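Local coordinates for cupin 2, conserved barrel domain protein (Shewanella frigidimarina, PDB 2PFW) that is of unknown function but folds as a small RmlC-like cupin barrel of the KdgF-related type, found here as a dimer, at residues Glu15-Asp18 with Lys24-Met27; Ile39-Gly44 with Gly63-Asn68; Lys74-Thr77 with Ser81-Val84. All blocks are in the same frame, centred on the assembly; numbering follows the deposited sequence.

Interaction 1. Residues Glu15-Asp18 with Lys24-Met27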
# COMPACT_ATOMS: atom_id res chain seq x y z
N GLU A 15 2.77 -17.33 0.07
CA GLU A 15 4.10 -17.65 0.59
C GLU A 15 4.82 -16.37 1.03
O GLU A 15 4.76 -15.34 0.36
CB GLU A 15 4.95 -18.42 -0.41
CG GLU A 15 6.40 -18.64 0.01
CD GLU A 15 6.61 -19.83 0.93
OE1 GLU A 15 5.80 -19.99 1.88
OE2 GLU A 15 7.57 -20.60 0.72
N ILE A 16 5.50 -16.45 2.16
CA ILE A 16 6.46 -15.42 2.57
C ILE A 16 7.86 -15.87 2.15
O ILE A 16 8.33 -16.93 2.56
CB ILE A 16 6.37 -15.14 4.07
CG1 ILE A 16 4.98 -14.64 4.50
CG2 ILE A 16 7.45 -14.17 4.51
CD1 ILE A 16 4.61 -14.98 5.93
N GLU A 17 8.49 -15.08 1.29
CA GLU A 17 9.69 -15.47 0.57
C GLU A 17 10.93 -14.84 1.20
O GLU A 17 11.03 -13.62 1.34
CB GLU A 17 9.57 -15.08 -0.90
CG GLU A 17 10.76 -15.49 -1.74
CD GLU A 17 10.53 -15.31 -3.23
OE1 GLU A 17 9.59 -14.58 -3.62
OE2 GLU A 17 11.30 -15.90 -4.02
N ASP A 18 11.87 -15.68 1.61
CA ASP A 18 13.16 -15.23 2.12
C ASP A 18 14.02 -14.72 0.97
O ASP A 18 14.47 -15.49 0.13
CB ASP A 18 13.88 -16.36 2.86
CG ASP A 18 15.33 -16.03 3.15
OD1 ASP A 18 15.65 -14.83 3.26
OD2 ASP A 18 16.14 -16.97 3.26
N LYS A 24 12.19 -10.38 4.33
CA LYS A 24 11.19 -11.34 3.88
C LYS A 24 10.09 -10.62 3.11
O LYS A 24 9.68 -9.53 3.52
CB LYS A 24 10.59 -12.11 5.05
CG LYS A 24 11.49 -13.16 5.67
CD LYS A 24 10.77 -13.94 6.76
CE LYS A 24 11.39 -13.76 8.13
NZ LYS A 24 10.66 -12.73 8.94
N ARG A 25 9.62 -11.19 2.00
CA ARG A 25 8.71 -10.45 1.12
C ARG A 25 7.45 -11.26 0.83
O ARG A 25 7.53 -12.46 0.57
CB ARG A 25 9.40 -10.09 -0.20
CG ARG A 25 8.56 -9.24 -1.14
CD ARG A 25 9.39 -8.66 -2.28
NE ARG A 25 9.88 -9.71 -3.15
CZ ARG A 25 11.02 -9.78 -3.81
NH1 ARG A 25 11.93 -8.82 -3.73
NH2 ARG A 25 11.28 -10.85 -4.56
N GLN A 26 6.30 -10.59 0.88
CA GLN A 26 5.04 -11.22 0.50
C GLN A 26 4.27 -10.38 -0.52
O GLN A 26 4.03 -9.19 -0.31
CB GLN A 26 4.14 -11.45 1.72
CG GLN A 26 2.92 -12.32 1.43
CD GLN A 26 1.99 -12.35 2.62
OE1 GLN A 26 1.59 -11.29 3.10
NE2 GLN A 26 1.64 -13.55 3.08
N MSE A 27 3.88 -11.01 -1.62
CA MSE A 27 3.02 -10.35 -2.61
C MSE A 27 1.63 -10.06 -2.07
O MSE A 27 1.04 -10.98 -1.60
CB MSE A 27 2.92 -11.23 -3.87
CG MSE A 27 2.21 -10.52 -5.03
SE MSE A 27 3.14 -8.89 -5.62
CE MSE A 27 4.79 -9.75 -5.87
O HOH W 1 4.79 -13.98 -2.18
O HOH W 2 7.43 -13.25 -2.83

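Interaction 2. Residues Ile39-Gly44 with Gly63-Asn68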
# COMPACT_ATOMS: atom_id res chain seq x y z
N ILE A 39 6.99 -6.45 3.29
CA ILE A 39 8.38 -6.72 3.63
C ILE A 39 8.59 -6.73 5.15
O ILE A 39 8.34 -5.72 5.80
CB ILE A 39 9.33 -5.65 3.04
CG1 ILE A 39 9.04 -5.28 1.58
CG2 ILE A 39 10.77 -6.10 3.23
CD1 ILE A 39 9.42 -6.36 0.60
N TRP A 40 9.05 -7.85 5.68
CA TRP A 40 9.41 -7.94 7.09
C TRP A 40 10.90 -7.67 7.26
O TRP A 40 11.72 -8.37 6.66
CB TRP A 40 9.11 -9.31 7.67
CG TRP A 40 7.66 -9.66 7.81
CD1 TRP A 40 6.90 -9.63 8.94
CD2 TRP A 40 6.80 -10.10 6.75
NE1 TRP A 40 5.61 -10.03 8.65
CE2 TRP A 40 5.52 -10.32 7.32
CE3 TRP A 40 6.99 -10.33 5.39
CZ2 TRP A 40 4.44 -10.76 6.56
CZ3 TRP A 40 5.91 -10.77 4.64
CH2 TRP A 40 4.66 -10.97 5.22
N PHE A 41 11.24 -6.67 8.08
CA PHE A 41 12.63 -6.40 8.40
C PHE A 41 13.06 -7.08 9.70
O PHE A 41 12.48 -6.81 10.75
CB PHE A 41 12.87 -4.90 8.51
CG PHE A 41 12.84 -4.14 7.19
CD1 PHE A 41 11.70 -4.14 6.40
CD2 PHE A 41 13.95 -3.43 6.76
CE1 PHE A 41 11.68 -3.45 5.20
CE2 PHE A 41 13.94 -2.74 5.57
CZ PHE A 41 12.79 -2.74 4.79
N ASP A 42 14.06 -7.95 9.67
CA ASP A 42 14.81 -8.31 10.87
C ASP A 42 15.42 -7.05 11.48
O ASP A 42 15.58 -6.03 10.81
CB ASP A 42 15.89 -9.33 10.58
CG ASP A 42 15.37 -10.58 9.90
OD1 ASP A 42 14.13 -10.76 9.89
OD2 ASP A 42 16.19 -11.37 9.39
N LYS A 43 15.78 -7.11 12.77
CA LYS A 43 16.42 -5.95 13.39
C LYS A 43 17.68 -5.57 12.60
O LYS A 43 18.50 -6.42 12.27
CB LYS A 43 16.77 -6.21 14.85
CG LYS A 43 15.58 -6.66 15.70
CD LYS A 43 16.03 -7.17 17.05
CE LYS A 43 15.09 -6.73 18.16
NZ LYS A 43 14.91 -7.80 19.19
N GLY A 44 17.80 -4.29 12.28
CA GLY A 44 18.92 -3.72 11.56
C GLY A 44 18.98 -4.14 10.11
O GLY A 44 19.99 -3.92 9.43
N GLY A 63 7.29 -0.70 13.38
CA GLY A 63 8.72 -0.65 13.61
C GLY A 63 9.25 0.75 13.39
O GLY A 63 8.51 1.63 12.96
N GLU A 64 10.53 0.98 13.68
CA GLU A 64 11.11 2.31 13.50
C GLU A 64 12.01 2.28 12.26
O GLU A 64 12.92 1.45 12.17
CB GLU A 64 11.88 2.77 14.72
CG GLU A 64 11.09 2.92 16.01
CD GLU A 64 9.99 3.94 15.95
OE1 GLU A 64 10.26 5.13 15.66
OE2 GLU A 64 8.82 3.55 16.19
N PHE A 65 11.72 3.16 11.31
CA PHE A 65 12.44 3.15 10.03
C PHE A 65 13.23 4.45 9.87
O PHE A 65 12.64 5.53 9.90
CB PHE A 65 11.49 2.95 8.85
CG PHE A 65 11.11 1.48 8.69
CD1 PHE A 65 10.07 0.94 9.42
CD2 PHE A 65 11.81 0.67 7.81
CE1 PHE A 65 9.75 -0.40 9.27
CE2 PHE A 65 11.48 -0.66 7.65
CZ PHE A 65 10.44 -1.20 8.39
N HIS A 66 14.54 4.31 9.72
CA HIS A 66 15.41 5.40 9.31
C HIS A 66 15.39 5.47 7.78
O HIS A 66 15.99 4.60 7.14
CB HIS A 66 16.84 5.22 9.81
CG HIS A 66 17.02 5.39 11.28
ND1 HIS A 66 16.44 4.55 12.20
CD2 HIS A 66 17.73 6.29 12.01
CE1 HIS A 66 16.76 4.92 13.42
NE2 HIS A 66 17.55 5.98 13.34
N VAL A 67 14.71 6.45 7.21
CA VAL A 67 14.58 6.45 5.75
C VAL A 67 15.30 7.64 5.12
O VAL A 67 15.13 8.78 5.54
CB VAL A 67 13.10 6.43 5.31
CG1 VAL A 67 13.02 6.47 3.79
CG2 VAL A 67 12.40 5.19 5.85
N ASN A 68 16.11 7.35 4.10
CA ASN A 68 16.72 8.40 3.31
C ASN A 68 16.03 8.52 1.95
O ASN A 68 16.04 7.53 1.21
CB ASN A 68 18.22 8.14 3.11
CG ASN A 68 18.92 9.37 2.55
OD1 ASN A 68 18.31 10.19 1.86
ND2 ASN A 68 20.21 9.51 2.86

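Interaction 3. Residues Lys74-Thr77 with Ser81-Val84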
# COMPACT_ATOMS: atom_id res chain seq x y z
N LYS A 74 14.66 10.95 7.72
CA LYS A 74 13.69 11.05 8.81
C LYS A 74 13.56 9.68 9.48
O LYS A 74 13.76 8.65 8.85
CB LYS A 74 12.34 11.57 8.33
CG LYS A 74 12.32 12.69 7.32
CD LYS A 74 11.71 13.99 7.79
CE LYS A 74 12.24 15.19 7.05
NZ LYS A 74 12.08 16.46 7.80
N VAL A 75 13.24 9.68 10.77
CA VAL A 75 12.87 8.44 11.45
C VAL A 75 11.36 8.26 11.34
O VAL A 75 10.62 9.17 11.71
CB VAL A 75 13.29 8.44 12.92
CG1 VAL A 75 12.92 7.12 13.57
CG2 VAL A 75 14.78 8.72 13.03
N LEU A 76 10.93 7.11 10.83
CA LEU A 76 9.51 6.86 10.60
C LEU A 76 9.02 5.72 11.50
O LEU A 76 9.74 4.73 11.70
CB LEU A 76 9.23 6.51 9.14
CG LEU A 76 9.58 7.53 8.07
CD1 LEU A 76 8.87 7.19 6.76
CD2 LEU A 76 9.23 8.94 8.51
N THR A 77 7.80 5.86 11.99
CA THR A 77 7.16 4.80 12.78
C THR A 77 5.82 4.42 12.17
O THR A 77 5.41 4.96 11.14
CB THR A 77 7.03 5.25 14.25
OG1 THR A 77 6.58 4.15 15.05
CG2 THR A 77 6.01 6.36 14.38
N SER A 81 4.49 7.40 6.14
CA SER A 81 4.80 6.89 4.80
C SER A 81 5.86 7.74 4.11
O SER A 81 6.14 8.88 4.49
CB SER A 81 3.52 6.85 3.96
OG SER A 81 2.90 8.13 3.97
N PHE A 82 6.46 7.19 3.05
CA PHE A 82 7.31 8.01 2.18
C PHE A 82 7.02 7.71 0.70
O PHE A 82 6.48 6.66 0.38
CB PHE A 82 8.79 7.81 2.46
CG PHE A 82 9.31 6.39 2.44
CD1 PHE A 82 9.18 5.58 3.56
CD2 PHE A 82 9.93 5.87 1.32
CE1 PHE A 82 9.67 4.29 3.54
CE2 PHE A 82 10.41 4.58 1.30
CZ PHE A 82 10.28 3.78 2.41
N PHE A 83 7.42 8.66 -0.12
CA PHE A 83 7.28 8.63 -1.57
C PHE A 83 8.63 8.86 -2.24
O PHE A 83 9.30 9.85 -1.92
CB PHE A 83 6.27 9.69 -1.99
CG PHE A 83 6.31 10.09 -3.45
CD1 PHE A 83 6.21 9.14 -4.46
CD2 PHE A 83 6.45 11.43 -3.79
CE1 PHE A 83 6.25 9.53 -5.79
CE2 PHE A 83 6.50 11.82 -5.12
CZ PHE A 83 6.40 10.86 -6.11
N VAL A 84 9.00 7.96 -3.13
CA VAL A 84 10.22 8.03 -3.93
C VAL A 84 9.92 8.26 -5.40
O VAL A 84 9.44 7.36 -6.10
CB VAL A 84 11.03 6.73 -3.77
CG1 VAL A 84 12.40 6.86 -4.40
CG2 VAL A 84 11.14 6.39 -2.28

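Interaction 1. Residues Glu15-Asp18 with Lys24-Met27
Glu17 brings its carboxylate up to the Arg25 guanidinium obliquely, neither squarely over a face nor at an edge, and OE1 stops 4.2 Å from NH2. That is too far for a salt bridge, though the opposite charges probably still attract. Arg25 also makes a cation-pi contact with Phe111, and a water donates to Glu17 OE1 at 2.7 Å and also, weakly, to Arg25 O. As a directly opposed pair the two residues project from the same face of the sheet, and their matching first torsions, CG anti to the backbone N (chi1 -178° in Glu17, -176° in Arg25), run the chains out alongside each other. Beneath them Glu17 and Arg25 form an antiparallel hydrogen-bonded pair: Glu17 N to Arg25 O is 2.9 Å and nearly straight, and Arg25 N to Glu17 O is also 2.9 Å. This is the beta hairpin of 17-18 and 23-31, whose short first strand edges the larger sheet of the cupin barrel. On the side of the sheet that carries Lys24, Ile16 CG2 lies 3.8 Å from Lys24 CB, while Ile16 CG1 rests 3.8 Å from Gln26 NE2. The amide of the buried Gln26 donates through NE2 to the carbonyls of Thr14 and Gly11. Before the pairing begins, a water bridges the two segments, giving to Glu15 O and accepting from Met27 N.

Interaction 2. Residues Ile39-Gly44 with Gly63-Asn68
No backbone hydrogen bond joins 39-44 to 63-68: the closest pair of CA atoms, Phe41 and Gly63, is 8.7 Å apart, so two side chains have to span the gap. Phe41 and Phe65 do so as a T-shaped (edge-to-face) pair, with ring planes at 86° and centroids 4.8 Å apart. Phe65 supplies the edge. Its CE2 comes down over the middle of the Phe41 ring, 3.5 Å above the plane, and is nearly equidistant from all six ring carbons. The neighbouring CZ leans to one side of that centre, lying 3.8 Å from Phe41 CD1. An aromatic C-H of Phe65 is thus directed into the pi cloud of Phe41, a favourable electrostatic contact as well as an apolar one.

The CB of Phe41 already points across to the other segment. Phe65 starts less directly, but with CG anti to its carbonyl carbon (chi1 -80°) the ring swings inward and its far edge closes on Phe41. In the plane of the Phe41 ring, Ile39 O lies at the edge, so a carbonyl oxygen faces the ring's rim while Phe65 takes one face. Both phenylalanines are buried, and both also pack on Leu100 and Cys94, which come from strands of different sheets; Leu23 adds to the cover of Phe41. A bound 1,2-ethanediol, probably from the crystallisation liquor, lies about 4 Å from the Phe41 side chain. Strand 34-41 belongs to the larger sheet and strand 65-69 to the smaller, making this aromatic pair part of the hydrophobic core between the two facing sheets of a cupin beta-barrel.

Interaction 3. Residues Lys74-Thr77 with Ser81-Val84
Apolar packing between strands of different sheets joins Leu76 to Phe82, where strand 72-76 edges the smaller sheet of the cupin barrel and strand 81-84 edges the larger. No hydrogen bond links the two segments, and the nearest CA atoms, those of Leu76 and Ser81, stand 7.5 Å apart. One methyl does the touching. Leu76 CD1 reaches Phe82 CD1 at 3.6 Å, arriving near the plane of the phenyl ring and therefore meeting its rim, with no stacking over a face. The same methyl lies 3.9 Å from Ser81 O, so it sits against both the ring and the backbone just before it.

Leu76 sends its CB toward the other strand, and its nearly extended second torsion (chi2 -164°) carries CD1 forward to the ring. Phe82 meets it with CG between its own backbone N and carbonyl carbon (chi1 53°), a conformation that stands the ring upright from the strand. Farther round the ring, Val84 CG2 is also at the edge, in plane. A bound 1,2-ethanediol, probably from the crystallisation liquor, comes within about 3 Å of the Phe82 side chain. Ser81 directs its CB away from Leu76, and the hydroxyl of the buried Ser81 is hydrogen-bonded to the carbonyl of Leu28 of the second subunit. Within the chain, Leu76 pairs through its backbone with Phe65, whereas Phe82 pairs with Ser58 and its side chain touches Gln56 and Val67. Across the interface, Ser81 and Phe82 form antiparallel pairs with a strand of the second subunit, continuing the larger sheet into that chain, while Phe10 of the second subunit packs on Leu76.

How the interactions relate
Interactions 1 and 2 meet along neighbouring strands 23-31 and 34-41: Trp40 N lies 2.8 Å from Lys24 O, a probable hydrogen bond, and Ile39 CD1 packs 3.5 Å from Arg25 CG. Interactions 2 and 3, with centres 11 Å apart, share adjacent strands 65-69 and 72-76 of the smaller sheet. Beside these, Glu64 OE2 and Thr77 OG1 are hydrogen-bonded at 2.6 Å, and Val67 CG2 crosses to Phe82 CE1 of the larger sheet at 3.7 Å. Interactions 1 and 3 do not touch; their centres are 22 Å apart. Bound 1,2-ethanediol, probably from the crystallisation liquor, lies near Phe41 and near Phe82; such molecules can mark pockets, but none is established here. The subunit interface reaches interactions 2 and 3.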